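Local coordinates for beta-agarase D (Zobellia galactanivorans, PDB 4ASM), which cleaves the beta-1,4 linkages of agarose at random positions with retention of anomeric configuration, here represented by its family GH16 catalytic domain, at residues Val46-Asn51 with Asn82-Ser87; Ile321-Glu326 with Asp354-Tyr359. One frame throughout, in Å; residues are numbered along the deposited sequence.

In the fold
Both contacts belong to the GH16 beta-sandwich. Contact 2 joins its two layers, and its centre lies about 9 Å from the centre of the chain, whereas that of contact 1 lies about 21 Å from it. Their centres are 13 Å apart and their nearest atoms about 7 Å, so they do not touch. Ile123 connects them: its backbone bonds to Ile323 of contact 2, and its side chain touches Phe48 and Val84 of contact 1. The calcium ion bound by Asp354 lies about 7 Å from the side chain of Val86. The side chain of Ile321 is about 11 Å from that of Glu160, the probable nucleophile; Glu326, at the end of the same strand as Ile321, and Glu160 both hydrogen-bond to one imidazole.

Contact 1 of 2, residues Val46-Asn51 with Asn82-Ser87; sequences VDFGPN and NHVAVS
The Phe48 ring meets Val84 and Val86 obliquely, joining the short strand 47-48 to strand 84-87 at the margin of the GH16 beta-sandwich. No hydrogen bond spans the two segments. The side chains of both valines leave the backbone toward Phe48, while that of Ala85 between them leaves it in the other sense, away from Phe48, and its methyl packs on Trp94. The long direction of Phe48 runs across Val84 at about a right angle and meets Val86 at a slant. The valines offer different branches: CG1 of Val84 approaches the far end of the ring, 3.8 Å from Phe48 CZ and 3.9 Å from Phe48 CE2, and CG2 of Val86 lies by the adjoining side. Both have the same rotamer, but Val84 presents the methyl anti to the backbone N (chi1 174°) and Val86 the one anti to the carbonyl carbon.

Phe39 stacks on Phe48 and Trp56 meets it at a shallow angle, so the ring belongs to a larger aromatic cluster; Ile123 touches both Phe48 and Val84. Residues 82-87 are part of a probable substrate-binding stretch, yet Val84 and Val86 are buried here. Val86 CG2 makes the closest approach, 3.7 Å from Phe48 CE1.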
loop_
_atom_site.group_PDB
_atom_site.type_symbol
_atom_site.label_atom_id
_atom_site.label_comp_id
_atom_site.label_asym_id
_atom_site.label_seq_id
_atom_site.Cartn_x
_atom_site.Cartn_y
_atom_site.Cartn_z
ATOM N N VAL A 46 -15.137 -12.002 12.034
ATOM C CA VAL A 46 -15.769 -11.147 13.030
ATOM C C VAL A 46 -15.392 -9.676 12.837
ATOM O O VAL A 46 -14.347 -9.343 12.243
ATOM C CB VAL A 46 -15.385 -11.565 14.482
ATOM C CG1 VAL A 46 -15.799 -12.998 14.790
ATOM C CG2 VAL A 46 -13.882 -11.376 14.712
ATOM N N ASP A 47 -16.234 -8.804 13.364
ATOM C CA ASP A 47 -15.917 -7.397 13.490
ATOM C C ASP A 47 -15.134 -7.215 14.780
ATOM O O ASP A 47 -15.324 -7.972 15.750
ATOM C CB ASP A 47 -17.195 -6.554 13.605
ATOM C CG ASP A 47 -18.027 -6.541 12.336
ATOM O OD1 ASP A 47 -17.510 -6.807 11.222
ATOM O OD2 ASP A 47 -19.237 -6.230 12.452
ATOM N N PHE A 48 -14.289 -6.194 14.825
ATOM C CA PHE A 48 -13.575 -5.862 16.054
ATOM C C PHE A 48 -13.324 -4.371 16.193
ATOM O O PHE A 48 -13.451 -3.610 15.238
ATOM C CB PHE A 48 -12.287 -6.694 16.237
ATOM C CG PHE A 48 -11.215 -6.461 15.188
ATOM C CD1 PHE A 48 -10.248 -5.493 15.396
ATOM C CD2 PHE A 48 -11.138 -7.251 14.041
ATOM C CE1 PHE A 48 -9.205 -5.274 14.468
ATOM C CE2 PHE A 48 -10.102 -7.039 13.110
ATOM C CZ PHE A 48 -9.146 -6.043 13.331
ATOM N N GLY A 49 -13.012 -3.964 17.416
ATOM C CA GLY A 49 -12.790 -2.575 17.772
ATOM C C GLY A 49 -12.842 -2.399 19.278
ATOM O O GLY A 49 -13.052 -3.366 20.011
ATOM N N PRO A 50 -12.641 -1.167 19.740
ATOM C CA PRO A 50 -12.658 -0.873 21.183
ATOM C C PRO A 50 -14.079 -0.917 21.716
ATOM O O PRO A 50 -15.028 -0.689 20.963
ATOM C CB PRO A 50 -12.141 0.561 21.254
ATOM C CG PRO A 50 -12.512 1.159 19.897
ATOM C CD PRO A 50 -12.387 0.032 18.919
ATOM N N ASN A 51 -14.232 -1.198 23.007
ATOM C CA ASN A 51 -15.565 -1.211 23.634
ATOM C C ASN A 51 -16.591 -1.923 22.741
ATOM O O ASN A 51 -16.369 -3.062 22.327
ATOM C CB ASN A 51 -16.012 0.222 23.948
ATOM C CG ASN A 51 -16.841 0.317 25.229
ATOM O OD1 ASN A 51 -17.877 -0.335 25.366
ATOM N ND2 ASN A 51 -16.390 1.153 26.164
ATOM N N ASN A 82 -7.377 -15.934 11.659
ATOM C CA ASN A 82 -6.756 -15.934 12.993
ATOM C C ASN A 82 -5.341 -15.350 13.042
ATOM O O ASN A 82 -4.670 -15.442 14.077
ATOM C CB ASN A 82 -6.816 -17.320 13.664
ATOM C CG ASN A 82 -5.835 -18.298 13.076
ATOM O OD1 ASN A 82 -5.128 -18.001 12.101
ATOM N ND2 ASN A 82 -5.773 -19.485 13.665
ATOM N N HIS A 83 -4.901 -14.758 11.927
ATOM C CA HIS A 83 -3.590 -14.074 11.869
ATOM C C HIS A 83 -3.720 -12.559 12.067
ATOM O O HIS A 83 -2.941 -11.779 11.532
ATOM C CB HIS A 83 -2.867 -14.421 10.551
ATOM C CG HIS A 83 -2.209 -15.763 10.568
ATOM N ND1 HIS A 83 -2.801 -16.881 11.127
ATOM C CD2 HIS A 83 -0.974 -16.147 10.169
ATOM C CE1 HIS A 83 -1.967 -17.905 11.031
ATOM N NE2 HIS A 83 -0.854 -17.487 10.452
ATOM N N VAL A 84 -4.693 -12.165 12.888
ATOM C CA VAL A 84 -5.028 -10.776 13.175
ATOM C C VAL A 84 -5.358 -10.709 14.656
ATOM O O VAL A 84 -6.131 -11.522 15.151
ATOM C CB VAL A 84 -6.319 -10.353 12.415
ATOM C CG1 VAL A 84 -6.747 -8.949 12.829
ATOM C CG2 VAL A 84 -6.130 -10.453 10.893
ATOM N N ALA A 85 -4.742 -9.767 15.360
ATOM C CA ALA A 85 -5.099 -9.519 16.768
ATOM C C ALA A 85 -4.823 -8.057 17.109
ATOM O O ALA A 85 -4.104 -7.355 16.389
ATOM C CB ALA A 85 -4.291 -10.424 17.678
ATOM N N VAL A 86 -5.406 -7.588 18.209
ATOM C CA VAL A 86 -5.035 -6.282 18.738
ATOM C C VAL A 86 -4.635 -6.534 20.180
ATOM O O VAL A 86 -5.397 -7.145 20.929
ATOM C CB VAL A 86 -6.176 -5.237 18.625
ATOM C CG1 VAL A 86 -5.733 -3.856 19.113
ATOM C CG2 VAL A 86 -6.643 -5.159 17.171
ATOM N N SER A 87 -3.429 -6.090 20.544
ATOM C CA SER A 87 -2.911 -6.253 21.912
ATOM C C SER A 87 -1.626 -5.484 22.087
ATOM O O SER A 87 -0.905 -5.229 21.120
ATOM C CB SER A 87 -2.695 -7.732 22.281
ATOM O OG SER A 87 -1.746 -8.324 21.421
#

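Contact 2 of 2, residues Ile321-Glu326 with Asp354-Tyr359; sequences IIINVE and DWIRVY. With CA (calcium ion), chain B; IMD (imidazole), chain C.
The flat groups of these strands all lie outside the seam in which Ile321 and Ile323 meet Ile356 and Val358. The Tyr359 ring has Arg357 NE at its edge, in plane, and Tyr359 OH takes a weak hydrogen bond from Arg357 NH1 (3.1 Å). At the other end, Asn324 ND2 donates to Glu326 OE2 (2.9 Å) from the anti side, 15° out of the carboxylate plane. Glu326 OE2 also accepts a nearly straight bond from N3 of the imidazole (2.8 Å, 167°), probably a crystallisation component, which also bonds to Glu160.

Between these ends, two antiparallel strands of opposing layers of the beta-sandwich face each other, their axes 11.1 Å apart. Ile356 carries CG1 anti to its backbone N (chi1 -174°) and continues extended, so that its CD1 reaches both isoleucines opposite. Ile356 slides past Ile321 in the opposite direction, with Ile356 CD1 4.0 Å from Ile321 CG2, and meets Ile323 tip to tip, Ile356 CD1 to Ile323 CD1 4.2 Å. Ile321 CD1 in turn reaches head-on toward Val358 CG2.

Asp354, within strand 350-362, forms a classic beta bulge with Trp355 opposite Arg138. It chelates calcium through its own O and OD1 (2.4 Å from Asp354 OD1 to the ion), in a site completed by a water, Asp9, Asp34, Asn36 and Gly89.

No hydrogen bond joins 321-326 to 354-359; between these two segments the contact is aliphatic, and the calcium ligand Asp354 and Glu326, a probable substrate-binding residue, take no part in it.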
loop_
_atom_site.group_PDB
_atom_site.type_symbol
_atom_site.label_atom_id
_atom_site.label_comp_id
_atom_site.label_asym_id
_atom_site.label_seq_id
_atom_site.Cartn_x
_atom_site.Cartn_y
_atom_site.Cartn_z
ATOM N N ILE A 321 -10.296 0.795 3.510
ATOM C CA ILE A 321 -8.943 0.744 4.095
ATOM C C ILE A 321 -8.633 -0.709 4.425
ATOM O O ILE A 321 -9.401 -1.363 5.151
ATOM C CB ILE A 321 -8.815 1.562 5.393
ATOM C CG1 ILE A 321 -9.194 3.018 5.174
ATOM C CG2 ILE A 321 -7.377 1.460 5.935
ATOM C CD1 ILE A 321 -9.484 3.771 6.479
ATOM N N ILE A 322 -7.522 -1.201 3.880
ATOM C CA ILE A 322 -7.077 -2.574 4.091
ATOM C C ILE A 322 -5.659 -2.567 4.658
ATOM O O ILE A 322 -4.790 -1.795 4.227
ATOM C CB ILE A 322 -7.100 -3.371 2.762
ATOM C CG1 ILE A 322 -8.547 -3.393 2.196
ATOM C CG2 ILE A 322 -6.548 -4.775 2.972
ATOM C CD1 ILE A 322 -8.692 -3.973 0.811
ATOM N N ILE A 323 -5.432 -3.396 5.671
ATOM C CA ILE A 323 -4.074 -3.605 6.171
ATOM C C ILE A 323 -3.814 -5.080 6.074
ATOM O O ILE A 323 -4.655 -5.891 6.476
ATOM C CB ILE A 323 -3.904 -3.101 7.623
ATOM C CG1 ILE A 323 -4.232 -1.611 7.688
ATOM C CG2 ILE A 323 -2.462 -3.388 8.096
ATOM C CD1 ILE A 323 -4.208 -1.046 9.103
ATOM N N ASN A 324 -2.658 -5.460 5.532
ATOM C CA ASN A 324 -2.360 -6.884 5.407
ATOM C C ASN A 324 -0.878 -7.185 5.249
ATOM O O ASN A 324 -0.055 -6.275 5.190
ATOM C CB ASN A 324 -3.184 -7.558 4.271
ATOM C CG ASN A 324 -2.653 -7.258 2.862
ATOM O OD1 ASN A 324 -1.515 -6.847 2.686
ATOM N ND2 ASN A 324 -3.476 -7.509 1.854
ATOM N N VAL A 325 -0.576 -8.474 5.171
ATOM C CA VAL A 325 0.731 -8.956 4.781
ATOM C C VAL A 325 0.512 -9.826 3.534
ATOM O O VAL A 325 -0.495 -10.527 3.439
ATOM C CB VAL A 325 1.362 -9.758 5.944
ATOM C CG1 VAL A 325 2.515 -10.675 5.471
ATOM C CG2 VAL A 325 1.798 -8.772 7.052
ATOM N N GLU A 326 1.453 -9.779 2.585
ATOM C CA GLU A 326 1.352 -10.562 1.344
ATOM C C GLU A 326 2.666 -11.186 0.947
ATOM O O GLU A 326 3.718 -10.556 1.059
ATOM C CB GLU A 326 0.875 -9.694 0.172
ATOM C CG GLU A 326 -0.553 -9.215 0.336
ATOM C CD GLU A 326 -0.985 -8.269 -0.775
ATOM O OE1 GLU A 326 -0.230 -8.090 -1.766
ATOM O OE2 GLU A 326 -2.104 -7.716 -0.663
ATOM N N ASP A 354 0.727 0.744 15.429
ATOM C CA ASP A 354 0.415 1.443 16.669
ATOM C C ASP A 354 -0.902 2.201 16.550
ATOM O O ASP A 354 -1.722 2.197 17.480
ATOM C CB ASP A 354 1.583 2.382 16.965
ATOM C CG ASP A 354 1.475 3.105 18.308
ATOM O OD1 ASP A 354 0.633 2.742 19.170
ATOM O OD2 ASP A 354 2.263 4.046 18.498
ATOM N N TRP A 355 -1.102 2.844 15.405
ATOM C CA TRP A 355 -2.315 3.608 15.162
ATOM C C TRP A 355 -2.475 3.929 13.691
ATOM O O TRP A 355 -1.506 3.945 12.935
ATOM C CB TRP A 355 -2.350 4.893 15.990
ATOM C CG TRP A 355 -1.158 5.829 15.939
ATOM C CD1 TRP A 355 -0.227 5.983 16.928
ATOM C CD2 TRP A 355 -0.832 6.819 14.929
ATOM N NE1 TRP A 355 0.671 6.968 16.590
ATOM C CE2 TRP A 355 0.330 7.493 15.373
ATOM C CE3 TRP A 355 -1.380 7.168 13.682
ATOM C CZ2 TRP A 355 0.943 8.514 14.628
ATOM C CZ3 TRP A 355 -0.766 8.184 12.938
ATOM C CH2 TRP A 355 0.383 8.854 13.425
ATOM N N ILE A 356 -3.720 4.175 13.299
ATOM C CA ILE A 356 -4.047 4.710 11.994
ATOM C C ILE A 356 -5.101 5.795 12.189
ATOM O O ILE A 356 -6.121 5.579 12.860
ATOM C CB ILE A 356 -4.486 3.589 11.002
ATOM C CG1 ILE A 356 -4.679 4.142 9.580
ATOM C CG2 ILE A 356 -5.716 2.829 11.528
ATOM C CD1 ILE A 356 -4.847 3.051 8.548
ATOM N N ARG A 357 -4.834 6.965 11.621
ATOM C CA ARG A 357 -5.736 8.099 11.772
ATOM C C ARG A 357 -6.189 8.592 10.405
ATOM O O ARG A 357 -5.442 8.515 9.416
ATOM C CB ARG A 357 -5.056 9.227 12.567
ATOM C CG ARG A 357 -3.865 9.880 11.903
ATOM C CD ARG A 357 -3.205 10.848 12.888
ATOM N NE ARG A 357 -1.995 11.458 12.356
ATOM C CZ ARG A 357 -1.428 12.539 12.878
ATOM N NH1 ARG A 357 -1.985 13.148 13.931
ATOM N NH2 ARG A 357 -0.294 12.989 12.367
ATOM N N VAL A 358 -7.411 9.112 10.365
ATOM C CA VAL A 358 -8.040 9.539 9.128
ATOM C C VAL A 358 -8.618 10.920 9.386
ATOM O O VAL A 358 -9.351 11.103 10.367
ATOM C CB VAL A 358 -9.164 8.568 8.730
ATOM C CG1 VAL A 358 -9.857 9.044 7.470
ATOM C CG2 VAL A 358 -8.611 7.154 8.545
ATOM N N TYR A 359 -8.280 11.886 8.523
ATOM C CA TYR A 359 -8.826 13.249 8.611
ATOM C C TYR A 359 -9.416 13.695 7.282
ATOM O O TYR A 359 -9.029 13.214 6.211
ATOM C CB TYR A 359 -7.731 14.252 8.969
ATOM C CG TYR A 359 -7.056 14.060 10.299
ATOM C CD1 TYR A 359 -7.543 14.670 11.467
ATOM C CD2 TYR A 359 -5.884 13.307 10.395
ATOM C CE1 TYR A 359 -6.887 14.488 12.696
ATOM C CE2 TYR A 359 -5.231 13.134 11.591
ATOM C CZ TYR A 359 -5.726 13.725 12.751
ATOM O OH TYR A 359 -5.041 13.537 13.932
HETATM CA CA CA B . -1.525 2.208 19.957
HETATM N N1 IMD C . -1.792 -3.517 -3.053
HETATM C C2 IMD C . -2.321 -4.665 -2.597
HETATM N N3 IMD C . -1.373 -5.322 -1.897
HETATM C C4 IMD C . -0.237 -4.587 -1.898
HETATM C C5 IMD C . -0.511 -3.441 -2.632
HETATM O O HOH W 1 -0.030 2.083 21.863
#